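Local atomic coordinates of glutathione s-transferase protein (Ralstonia solanacearum, PDB entry 3TOU), a protein that binds glutathione and probably acts as a glutathione transferase, conjugating the tripeptide's thiol to electrophilic substrates. Residues R15-D27 with I68-L81. Residues are numbered along the deposited sequence; the frame is centred on the assembly and turned at random.
Sequences RKVRVVLAEKKID and IAEYADTLSPVARL
With CG anti to the carbonyl carbon, two bends (chi2 -62°, chi3 -59°) curl Lys-24 into residues 76-81, while Asp-73, its CG turned anti to the backbone N, swings OD1 back to meet it. Lys-24 NZ lies 2.8 Å from Ala-79 O and 2.9 Å from Val-78 O, both approached from above the carbonyl plane, and also bonds to Asp-73 O and Ser-76 O. The salt bridge to Asp-73 OD1 (3.0 Å) comes from one face of the carboxylate; Leu-81 N reaches the same oxygen from the other. Three N-H thus serve five oxygens, so some bonds must be bifurcated. Where the first helix closes in a Schellman motif, with Lys-25 at positive phi, Ser-76 OG donates to Lys-24 O (2.6 Å) on an in-plane lone pair and accepts from Val-78 N, an ST turn. Next to this polar cluster, helix segments 15-23 and 68-74 of the thioredoxin-like N-terminal domain run side by side (closest axis approach 9.4 Å, 3° between N-to-C directions). Val-20 CG1 sits 3.7 Å from Ala-72 CB, and Val-17 CG1 presses tightly on Ile-68 CG2 (3.5 Å), at the end nearer the bound glutathione. Ile-26 CD1 covers Leu-75 CB. With four carbonyls and a carboxylate around one buried ammonium, Lys-24 probably stays protonated and fixes the turn.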
ATOM      1  N   ARG A  15      11.242  -7.817   0.193  1.00 10.34           N
ATOM      2  CA  ARG A  15      12.559  -7.404   0.669  1.00  9.07           C
ATOM      3  C   ARG A  15      12.441  -6.430   1.822  1.00 10.85           C
ATOM      4  O   ARG A  15      13.152  -6.575   2.821  1.00 10.69           O
ATOM      5  CB  ARG A  15      13.419  -6.797  -0.429  1.00 12.61           C
ATOM      6  CG  ARG A  15      14.859  -6.669   0.054  1.00 14.51           C
ATOM      7  CD  ARG A  15      15.710  -5.856  -0.877  1.00 13.48           C
ATOM      8  NE  ARG A  15      17.110  -5.988  -0.480  1.00 14.07           N
ATOM      9  CZ  ARG A  15      18.119  -5.520  -1.204  1.00 16.72           C
ATOM     10  NH1 ARG A  15      17.860  -4.880  -2.328  1.00 13.66           N
ATOM     11  NH2 ARG A  15      19.375  -5.695  -0.810  1.00 14.25           N
ATOM     12  N   LYS A  16      11.532  -5.456   1.712  1.00  9.84           N
ATOM     13  CA  LYS A  16      11.343  -4.497   2.816  1.00 10.46           C
ATOM     14  C   LYS A  16      11.091  -5.214   4.142  1.00 11.90           C
ATOM     15  O   LYS A  16      11.720  -4.911   5.160  1.00  9.72           O
ATOM     16  CB  LYS A  16      10.201  -3.524   2.498  1.00  9.07           C
ATOM     17  CG  LYS A  16       9.961  -2.461   3.581  1.00 12.07           C
ATOM     18  CD  LYS A  16       8.848  -1.489   3.148  1.00 16.95           C
ATOM     19  CE  LYS A  16       7.523  -2.208   2.944  1.00 12.11           C
ATOM     20  NZ  LYS A  16       6.323  -1.305   2.773  1.00 13.14           N
ATOM     21  N   VAL A  17      10.202  -6.204   4.109  1.00 10.65           N
ATOM     22  CA  VAL A  17       9.890  -6.981   5.298  1.00  8.04           C
ATOM     23  C   VAL A  17      11.116  -7.775   5.783  1.00  9.75           C
ATOM     24  O   VAL A  17      11.397  -7.803   6.984  1.00 10.75           O
ATOM     25  CB  VAL A  17       8.696  -7.933   5.018  1.00 10.59           C
ATOM     26  CG1 VAL A  17       8.526  -8.927   6.168  1.00 12.83           C
ATOM     27  CG2 VAL A  17       7.418  -7.118   4.780  1.00 10.72           C
ATOM     28  N   ARG A  18      11.847  -8.385   4.851  1.00 10.45           N
ATOM     29  CA  ARG A  18      13.011  -9.203   5.210  1.00 11.49           C
ATOM     30  C   ARG A  18      14.093  -8.351   5.855  1.00 12.37           C
ATOM     31  O   ARG A  18      14.740  -8.793   6.803  1.00 12.25           O
ATOM     32  CB  ARG A  18      13.570  -9.939   3.990  1.00 11.13           C
ATOM     33  CG  ARG A  18      12.616 -11.028   3.480  1.00 11.76           C
ATOM     34  CD  ARG A  18      13.081 -11.611   2.164  1.00 17.73           C
ATOM     35  NE  ARG A  18      14.349 -12.322   2.284  1.00 19.82           N
ATOM     36  CZ  ARG A  18      15.263 -12.377   1.316  1.00 17.98           C
ATOM     37  NH1 ARG A  18      15.063 -11.753   0.169  1.00 16.81           N
ATOM     38  NH2 ARG A  18      16.384 -13.063   1.495  1.00 25.60           N
ATOM     39  N   VAL A  19      14.278  -7.136   5.334  1.00 12.08           N
ATOM     40  CA  VAL A  19      15.239  -6.197   5.923  1.00  9.58           C
ATOM     41  C   VAL A  19      14.819  -5.808   7.340  1.00 13.39           C
ATOM     42  O   VAL A  19      15.648  -5.793   8.247  1.00 12.17           O
ATOM     43  CB  VAL A  19      15.448  -4.948   5.049  1.00 11.27           C
ATOM     44  CG1 VAL A  19      16.341  -3.904   5.765  1.00 10.52           C
ATOM     45  CG2 VAL A  19      16.087  -5.371   3.713  1.00 12.05           C
ATOM     46  N   VAL A  20      13.534  -5.515   7.518  1.00 11.87           N
ATOM     47  CA  VAL A  20      13.001  -5.188   8.832  1.00  9.44           C
ATOM     48  C   VAL A  20      13.233  -6.349   9.806  1.00 14.31           C
ATOM     49  O   VAL A  20      13.719  -6.126  10.921  1.00 10.98           O
ATOM     50  CB  VAL A  20      11.490  -4.847   8.751  1.00 10.88           C
ATOM     51  CG1 VAL A  20      10.834  -4.859  10.137  1.00 12.60           C
ATOM     52  CG2 VAL A  20      11.332  -3.462   8.120  1.00 11.42           C
ATOM     53  N   LEU A  21      12.905  -7.568   9.378  1.00 12.94           N
ATOM     54  CA  LEU A  21      13.073  -8.749  10.228  1.00 13.89           C
ATOM     55  C   LEU A  21      14.540  -8.940  10.634  1.00 14.40           C
ATOM     56  O   LEU A  21      14.826  -9.295  11.773  1.00 16.55           O
ATOM     57  CB  LEU A  21      12.502 -10.002   9.548  1.00 14.85           C
ATOM     58  CG  LEU A  21      10.963 -10.032   9.399  1.00 12.93           C
ATOM     59  CD1 LEU A  21      10.513 -11.174   8.496  1.00 14.42           C
ATOM     60  CD2 LEU A  21      10.251 -10.111  10.741  1.00 17.32           C
ATOM     61  N   ALA A  22      15.459  -8.674   9.707  1.00 13.96           N
ATOM     62  CA  ALA A  22      16.897  -8.808   9.995  1.00 12.99           C
ATOM     63  C   ALA A  22      17.360  -7.730  10.983  1.00 14.86           C
ATOM     64  O   ALA A  22      18.075  -8.029  11.947  1.00 13.98           O
ATOM     65  CB  ALA A  22      17.705  -8.750   8.699  1.00 12.57           C
ATOM     66  N   GLU A  23      16.944  -6.483  10.748  1.00 12.62           N
ATOM     67  CA  GLU A  23      17.285  -5.370  11.662  1.00 13.44           C
ATOM     68  C   GLU A  23      16.709  -5.608  13.053  1.00 16.03           C
ATOM     69  O   GLU A  23      17.351  -5.291  14.058  1.00 15.82           O
ATOM     70  CB  GLU A  23      16.807  -4.012  11.126  1.00 11.72           C
ATOM     71  CG  GLU A  23      17.490  -3.563   9.810  1.00  9.94           C
ATOM     72  CD  GLU A  23      18.945  -3.102   9.989  1.00 16.00           C
ATOM     73  OE1 GLU A  23      19.288  -2.623  11.087  1.00 16.98           O
ATOM     74  OE2 GLU A  23      19.744  -3.222   9.033  1.00 19.27           O
ATOM     75  N   LYS A  24      15.519  -6.207  13.109  1.00 12.48           N
ATOM     76  CA  LYS A  24      14.865  -6.458  14.396  1.00 11.68           C
ATOM     77  C   LYS A  24      15.349  -7.718  15.086  1.00 14.92           C
ATOM     78  O   LYS A  24      14.978  -7.977  16.241  1.00 17.52           O
ATOM     79  CB  LYS A  24      13.329  -6.509  14.243  1.00 15.73           C
ATOM     80  CG  LYS A  24      12.662  -5.218  13.756  1.00 15.29           C
ATOM     81  CD  LYS A  24      12.844  -4.012  14.676  1.00 12.89           C
ATOM     82  CE  LYS A  24      12.272  -4.282  16.093  1.00 13.34           C
ATOM     83  NZ  LYS A  24      12.279  -3.030  16.915  1.00 13.00           N
ATOM     84  N   LYS A  25      16.180  -8.495  14.385  1.00 13.66           N
ATOM     85  CA  LYS A  25      16.690  -9.789  14.885  1.00 16.53           C
ATOM     86  C   LYS A  25      15.579 -10.796  15.167  1.00 18.46           C
ATOM     87  O   LYS A  25      15.614 -11.547  16.148  1.00 18.04           O
ATOM     88  CB  LYS A  25      17.611  -9.610  16.108  1.00 17.58           C
ATOM     89  CG  LYS A  25      18.839  -8.779  15.808  1.00 21.50           C
ATOM     90  CD  LYS A  25      19.806  -9.619  15.024  1.00 24.56           C
ATOM     91  CE  LYS A  25      20.845  -8.784  14.370  1.00 32.07           C
ATOM     92  NZ  LYS A  25      21.776  -9.656  13.612  1.00 23.38           N
ATOM     93  N   ILE A  26      14.581 -10.793  14.294  1.00 13.40           N
ATOM     94  CA  ILE A  26      13.450 -11.706  14.414  1.00 13.95           C
ATOM     95  C   ILE A  26      13.685 -12.898  13.495  1.00 16.30           C
ATOM     96  O   ILE A  26      13.920 -12.741  12.289  1.00 18.54           O
ATOM     97  CB  ILE A  26      12.123 -11.007  14.044  1.00 13.64           C
ATOM     98  CG1 ILE A  26      11.813  -9.896  15.045  1.00 19.46           C
ATOM     99  CG2 ILE A  26      10.965 -12.022  13.999  1.00 15.11           C
ATOM    100  CD1 ILE A  26      10.727  -8.951  14.574  1.00 20.98           C
ATOM    101  N   ASP A  27      13.637 -14.089  14.082  1.00 19.01           N
ATOM    102  CA  ASP A  27      13.805 -15.324  13.347  1.00 20.05           C
ATOM    103  C   ASP A  27      12.533 -15.635  12.549  1.00 21.85           C
ATOM    104  O   ASP A  27      11.424 -15.404  13.035  1.00 21.19           O
ATOM    105  CB  ASP A  27      14.102 -16.452  14.334  1.00 25.09           C
ATOM    106  CG  ASP A  27      14.612 -17.710  13.661  1.00 38.02           C
ATOM    107  OD1 ASP A  27      15.320 -17.615  12.631  1.00 43.72           O
ATOM    108  OD2 ASP A  27      14.310 -18.805  14.186  1.00 46.01           O
ATOM    109  N   ILE A  68       2.922  -5.801   7.968  1.00  9.79           N
ATOM    110  CA  ILE A  68       3.923  -6.762   8.468  1.00  9.89           C
ATOM    111  C   ILE A  68       5.111  -6.015   9.097  1.00 11.81           C
ATOM    112  O   ILE A  68       5.529  -6.344  10.212  1.00 11.06           O
ATOM    113  CB  ILE A  68       4.396  -7.738   7.367  1.00 10.02           C
ATOM    114  CG1 ILE A  68       3.232  -8.611   6.856  1.00  9.07           C
ATOM    115  CG2 ILE A  68       5.530  -8.662   7.890  1.00 12.17           C
ATOM    116  CD1 ILE A  68       3.480  -9.200   5.461  1.00 11.72           C
ATOM    117  N   ALA A  69       5.632  -5.008   8.391  1.00 10.65           N
ATOM    118  CA  ALA A  69       6.765  -4.215   8.891  1.00 12.44           C
ATOM    119  C   ALA A  69       6.417  -3.539  10.209  1.00 11.67           C
ATOM    120  O   ALA A  69       7.242  -3.514  11.139  1.00 13.49           O
ATOM    121  CB  ALA A  69       7.206  -3.166   7.855  1.00 10.37           C
ATOM    122  N   GLU A  70       5.205  -2.986  10.286  1.00 12.36           N
ATOM    123  CA  GLU A  70       4.739  -2.328  11.509  1.00 11.96           C
ATOM    124  C   GLU A  70       4.650  -3.304  12.684  1.00 13.67           C
ATOM    125  O   GLU A  70       5.140  -3.015  13.786  1.00 13.74           O
ATOM    126  CB  GLU A  70       3.388  -1.646  11.266  1.00 13.15           C
ATOM    127  CG  GLU A  70       2.858  -0.887  12.496  1.00 15.80           C
ATOM    128  CD  GLU A  70       1.524  -0.208  12.241  1.00 20.33           C
ATOM    129  OE1 GLU A  70       0.818  -0.616  11.293  1.00 21.86           O
ATOM    130  OE2 GLU A  70       1.181   0.728  13.000  1.00 23.27           O
ATOM    131  N   TYR A  71       4.026  -4.451  12.437  1.00 11.03           N
ATOM    132  CA  TYR A  71       3.929  -5.511  13.434  1.00 11.97           C
ATOM    133  C   TYR A  71       5.321  -5.952  13.894  1.00 13.96           C
ATOM    134  O   TYR A  71       5.571  -6.070  15.103  1.00 14.99           O
ATOM    135  CB  TYR A  71       3.160  -6.693  12.851  1.00 13.96           C
ATOM    136  CG  TYR A  71       3.085  -7.881  13.782  1.00 15.48           C
ATOM    137  CD1 TYR A  71       2.457  -7.770  15.030  1.00 23.46           C
ATOM    138  CD2 TYR A  71       3.649  -9.098  13.425  1.00 18.25           C
ATOM    139  CE1 TYR A  71       2.383  -8.851  15.893  1.00 33.43           C
ATOM    140  CE2 TYR A  71       3.576 -10.192  14.284  1.00 29.77           C
ATOM    141  CZ  TYR A  71       2.947 -10.055  15.512  1.00 30.55           C
ATOM    142  OH  TYR A  71       2.885 -11.133  16.363  1.00 44.96           O
ATOM    143  N   ALA A  72       6.236  -6.126  12.939  1.00 12.87           N
ATOM    144  CA  ALA A  72       7.573  -6.642  13.258  1.00 14.66           C
ATOM    145  C   ALA A  72       8.357  -5.690  14.163  1.00 13.92           C
ATOM    146  O   ALA A  72       9.100  -6.143  15.047  1.00 14.43           O
ATOM    147  CB  ALA A  72       8.363  -6.958  11.973  1.00 13.48           C
ATOM    148  N   ASP A  73       8.187  -4.380  13.965  1.00 12.89           N
ATOM    149  CA  ASP A  73       8.863  -3.397  14.825  1.00 15.40           C
ATOM    150  C   ASP A  73       8.468  -3.521  16.311  1.00 17.85           C
ATOM    151  O   ASP A  73       9.257  -3.179  17.192  1.00 15.90           O
ATOM    152  CB  ASP A  73       8.610  -1.966  14.337  1.00 15.70           C
ATOM    153  CG  ASP A  73       9.595  -0.956  14.925  1.00 17.32           C
ATOM    154  OD1 ASP A  73      10.816  -1.260  15.038  1.00 15.26           O
ATOM    155  OD2 ASP A  73       9.142   0.158  15.272  1.00 15.74           O
ATOM    156  N   THR A  74       7.260  -4.024  16.580  1.00 15.81           N
ATOM    157  CA  THR A  74       6.783  -4.219  17.967  1.00 15.52           C
ATOM    158  C   THR A  74       7.278  -5.507  18.648  1.00 20.11           C
ATOM    159  O   THR A  74       7.156  -5.648  19.872  1.00 21.37           O
ATOM    160  CB  THR A  74       5.243  -4.209  18.065  1.00 16.09           C
ATOM    161  OG1 THR A  74       4.731  -5.485  17.642  1.00 19.64           O
ATOM    162  CG2 THR A  74       4.638  -3.087  17.237  1.00 21.44           C
ATOM    163  N   LEU A  75       7.830  -6.436  17.869  1.00 18.91           N
ATOM    164  CA  LEU A  75       8.142  -7.786  18.359  1.00 23.16           C
ATOM    165  C   LEU A  75       9.504  -7.921  19.036  1.00 27.44           C
ATOM    166  O   LEU A  75       9.834  -8.970  19.595  1.00 29.13           O
ATOM    167  CB  LEU A  75       8.082  -8.799  17.219  1.00 20.70           C
ATOM    168  CG  LEU A  75       6.732  -9.090  16.583  1.00 26.58           C
ATOM    169  CD1 LEU A  75       6.953  -9.984  15.376  1.00 29.06           C
ATOM    170  CD2 LEU A  75       5.790  -9.738  17.600  1.00 31.18           C
ATOM    171  N   SER A  76      10.309  -6.879  18.943  1.00 20.46           N
ATOM    172  CA  SER A  76      11.667  -6.945  19.450  1.00 24.97           C
ATOM    173  C   SER A  76      12.114  -5.564  19.900  1.00 23.10           C
ATOM    174  O   SER A  76      11.662  -4.554  19.337  1.00 20.64           O
ATOM    175  CB  SER A  76      12.576  -7.514  18.352  1.00 26.38           C
ATOM    176  OG  SER A  76      13.813  -6.853  18.306  1.00 23.06           O
ATOM    177  N   PRO A  77      12.993  -5.502  20.925  1.00 21.77           N
ATOM    178  CA  PRO A  77      13.478  -4.212  21.391  1.00 24.10           C
ATOM    179  C   PRO A  77      14.682  -3.692  20.599  1.00 24.72           C
ATOM    180  O   PRO A  77      15.168  -2.594  20.892  1.00 24.60           O
ATOM    181  CB  PRO A  77      13.901  -4.518  22.831  1.00 26.11           C
ATOM    182  CG  PRO A  77      14.414  -5.913  22.755  1.00 26.85           C
ATOM    183  CD  PRO A  77      13.463  -6.603  21.796  1.00 26.69           C
ATOM    184  N   VAL A  78      15.158  -4.479  19.628  1.00 24.72           N
ATOM    185  CA  VAL A  78      16.345  -4.136  18.844  1.00 23.14           C
ATOM    186  C   VAL A  78      15.945  -3.104  17.820  1.00 28.16           C
ATOM    187  O   VAL A  78      15.135  -3.395  16.938  1.00 27.27           O
ATOM    188  CB  VAL A  78      16.953  -5.362  18.095  1.00 21.35           C
ATOM    189  CG1 VAL A  78      18.272  -4.975  17.417  1.00 24.05           C
ATOM    190  CG2 VAL A  78      17.164  -6.543  19.037  1.00 24.61           C
ATOM    191  N   ALA A  79      16.496  -1.898  17.968  1.00 24.96           N
ATOM    192  CA  ALA A  79      16.172  -0.732  17.145  1.00 29.64           C
ATOM    193  C   ALA A  79      14.726  -0.271  17.314  1.00 23.51           C
ATOM    194  O   ALA A  79      13.888  -0.981  17.886  1.00 23.27           O
ATOM    195  CB  ALA A  79      16.517  -0.965  15.670  1.00 26.54           C
ATOM    196  N   ARG A  80      14.457   0.949  16.873  1.00 23.47           N
ATOM    197  CA  ARG A  80      13.093   1.459  16.817  1.00 23.32           C
ATOM    198  C   ARG A  80      12.901   1.999  15.407  1.00 17.34           C
ATOM    199  O   ARG A  80      13.346   3.097  15.082  1.00 19.57           O
ATOM    200  CB  ARG A  80      12.849   2.542  17.879  1.00 30.98           C
ATOM    201  CG  ARG A  80      11.381   3.007  17.995  1.00 36.31           C
ATOM    202  CD  ARG A  80      10.394   1.836  18.115  1.00 38.97           C
ATOM    203  NE  ARG A  80       9.015   2.288  18.316  1.00 47.46           N
ATOM    204  CZ  ARG A  80       8.452   2.505  19.504  1.00 53.50           C
ATOM    205  NH1 ARG A  80       9.144   2.324  20.625  1.00 56.77           N
ATOM    206  NH2 ARG A  80       7.188   2.904  19.577  1.00 47.63           N
ATOM    207  N   LEU A  81      12.261   1.204  14.560  1.00 15.77           N
ATOM    208  CA  LEU A  81      12.165   1.550  13.137  1.00 16.01           C
ATOM    209  C   LEU A  81      10.995   2.473  12.796  1.00 16.15           C
ATOM    210  O   LEU A  81      10.986   3.097  11.734  1.00 14.33           O
ATOM    211  CB  LEU A  81      12.115   0.288  12.278  1.00 14.57           C
ATOM    212  CG  LEU A  81      13.327  -0.648  12.362  1.00 14.89           C
ATOM    213  CD1 LEU A  81      13.073  -1.899  11.549  1.00 15.72           C
ATOM    214  CD2 LEU A  81      14.601   0.075  11.913  1.00 17.86           C
TER